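Local coordinates for protein of unknown function with ferredoxin-like fold (Caulobacter crescentus, PDB 3BM7) that is of unconfirmed function but is probably an antibiotic biosynthesis monooxygenase with a ferredoxin-like fold, at residues 23-28 / 72-77. Residues are numbered along the deposited sequence; the frame is centred on the assembly and turned at random.
Sequences VVATLK and VLELYA
The ring of Tyr-76 meets Val-23 at its edge: the methyl CG2 of Val-23 lies near the ring plane, 3.9 Å from CE2. The same edge carries the phenol oxygen, and Tyr-76 OH gives a 2.7 Å hydrogen bond to Glu-74 OE1, reaching it from above the carboxylate plane. Tyr-76 also meets the ring of His-85. Glu-74 is a buried residue whose OE1 is held by this hydroxyl; its other oxygen, OE2, rests 3.7 Å from Ala-25 CB, where a lone methyl makes little demand on space. With CG beside the backbone N (chi1 -40°), the extended Glu-74 chain runs obliquely past Val-23 CB toward Ala-25. Strands 21-29 and 69-76 are the antiparallel central pair of a ferredoxin-like sheet, and Val-23, Ala-25, Val-72 and Glu-74 share the face on which helix 34-51 packs, Phe-41 touching Val-72. Beta-branched valine suits such extended backbone. Val-23 and Glu-74, like Ala-25 and Val-72, form hydrogen-bonded pairs; the shortest of the four bonds runs from Val-72 N to Ala-25 O, 2.8 Å. On the other face, Val-24 CG2 and Leu-73 CD2 stand 4.3 Å apart, apolar groups that pack against Leu-73 and Val-24 of the second subunit.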
loop_
_atom_site.group_PDB
_atom_site.type_symbol
_atom_site.label_atom_id
_atom_site.label_comp_id
_atom_site.label_asym_id
_atom_site.label_seq_id
_atom_site.Cartn_x
_atom_site.Cartn_y
_atom_site.Cartn_z
ATOM N N VAL A 23 2.430 4.431 3.804
ATOM C CA VAL A 23 1.219 4.659 4.556
ATOM C C VAL A 23 0.127 3.757 4.015
ATOM O O VAL A 23 -0.016 3.634 2.796
ATOM C CB VAL A 23 0.690 6.120 4.453
ATOM C CG1 VAL A 23 -0.441 6.357 5.462
ATOM C CG2 VAL A 23 1.801 7.117 4.631
ATOM N N VAL A 24 -0.597 3.103 4.906
ATOM C CA VAL A 24 -1.910 2.560 4.558
ATOM C C VAL A 24 -2.932 3.356 5.347
ATOM O O VAL A 24 -2.932 3.325 6.587
ATOM C CB VAL A 24 -2.029 1.062 4.853
ATOM C CG1 VAL A 24 -3.419 0.555 4.439
ATOM C CG2 VAL A 24 -0.925 0.291 4.087
ATOM N N ALA A 25 -3.782 4.121 4.659
ATOM C CA ALA A 25 -4.817 4.922 5.330
ATOM C C ALA A 25 -6.153 4.269 5.078
ATOM O O ALA A 25 -6.608 4.260 3.897
ATOM C CB ALA A 25 -4.796 6.354 4.668
ATOM N N THR A 26 -6.740 3.714 6.133
ATOM C CA THR A 26 -8.033 3.057 6.048
ATOM C C THR A 26 -9.109 4.104 6.344
ATOM O O THR A 26 -9.170 4.626 7.460
ATOM C CB THR A 26 -8.119 1.887 7.014
ATOM O OG1 THR A 26 -7.090 0.947 6.709
ATOM C CG2 THR A 26 -9.507 1.201 6.911
ATOM N N LEU A 27 -9.978 4.358 5.379
ATOM C CA LEU A 27 -11.033 5.365 5.489
ATOM C C LEU A 27 -12.372 4.664 5.474
ATOM O O LEU A 27 -12.616 3.739 4.688
ATOM C CB LEU A 27 -10.928 6.336 4.342
ATOM C CG LEU A 27 -9.551 6.997 4.056
ATOM C CD1 LEU A 27 -9.556 7.966 2.892
ATOM C CD2 LEU A 27 -9.028 7.684 5.337
ATOM N N LYS A 28 -13.235 5.098 6.376
ATOM C CA LYS A 28 -14.555 4.525 6.508
ATOM C C LYS A 28 -15.550 5.587 6.006
ATOM O O LYS A 28 -15.826 6.547 6.729
ATOM C CB LYS A 28 -14.872 4.154 7.965
ATOM C CG LYS A 28 -13.974 3.049 8.534
ATOM C CD LYS A 28 -14.253 2.799 9.995
ATOM N N VAL A 72 -6.010 3.834 1.226
ATOM C CA VAL A 72 -5.122 4.584 0.383
ATOM C C VAL A 72 -3.720 4.020 0.574
ATOM O O VAL A 72 -3.246 3.944 1.690
ATOM C CB VAL A 72 -5.078 6.114 0.692
ATOM C CG1 VAL A 72 -4.414 6.879 -0.460
ATOM C CG2 VAL A 72 -6.488 6.669 0.994
ATOM N N LEU A 73 -3.064 3.679 -0.506
ATOM C CA LEU A 73 -1.660 3.238 -0.470
ATOM C C LEU A 73 -0.842 4.463 -0.828
ATOM O O LEU A 73 -0.948 5.004 -1.947
ATOM C CB LEU A 73 -1.435 2.096 -1.435
ATOM C CG LEU A 73 -2.431 0.935 -1.256
ATOM C CD1 LEU A 73 -2.095 -0.202 -2.240
ATOM C CD2 LEU A 73 -2.529 0.377 0.141
ATOM N N GLU A 74 0.061 4.857 0.078
ATOM C CA GLU A 74 0.869 6.071 -0.119
ATOM C C GLU A 74 2.336 5.763 0.130
ATOM O O GLU A 74 2.651 4.922 0.991
ATOM C CB GLU A 74 0.417 7.235 0.778
ATOM C CG GLU A 74 -1.087 7.373 0.940
ATOM C CD GLU A 74 -1.539 8.428 1.956
ATOM O OE1 GLU A 74 -0.731 9.309 2.337
ATOM O OE2 GLU A 74 -2.759 8.413 2.295
ATOM N N LEU A 75 3.211 6.443 -0.591
ATOM C CA LEU A 75 4.649 6.295 -0.387
ATOM C C LEU A 75 5.277 7.641 -0.600
ATOM O O LEU A 75 5.007 8.286 -1.609
ATOM C CB LEU A 75 5.259 5.269 -1.336
ATOM C CG LEU A 75 6.725 4.876 -1.146
ATOM C CD1 LEU A 75 7.008 4.168 0.166
ATOM C CD2 LEU A 75 7.225 4.062 -2.369
ATOM N N TYR A 76 6.100 8.069 0.353
ATOM C CA TYR A 76 6.786 9.362 0.287
ATOM C C TYR A 76 8.287 9.160 0.318
ATOM O O TYR A 76 8.776 8.239 0.962
ATOM C CB TYR A 76 6.361 10.255 1.480
ATOM C CG TYR A 76 4.902 10.519 1.455
ATOM C CD1 TYR A 76 4.379 11.570 0.710
ATOM C CD2 TYR A 76 4.013 9.633 2.060
ATOM C CE1 TYR A 76 3.006 11.735 0.570
ATOM C CE2 TYR A 76 2.631 9.794 1.919
ATOM C CZ TYR A 76 2.152 10.855 1.176
ATOM O OH TYR A 76 0.798 11.043 1.026
ATOM N N ALA A 77 9.010 10.059 -0.342
ATOM C CA ALA A 77 10.473 9.960 -0.471
ATOM C C ALA A 77 11.159 10.127 0.880
ATOM O O ALA A 77 12.261 9.614 1.084
ATOM C CB ALA A 77 10.981 11.020 -1.432
#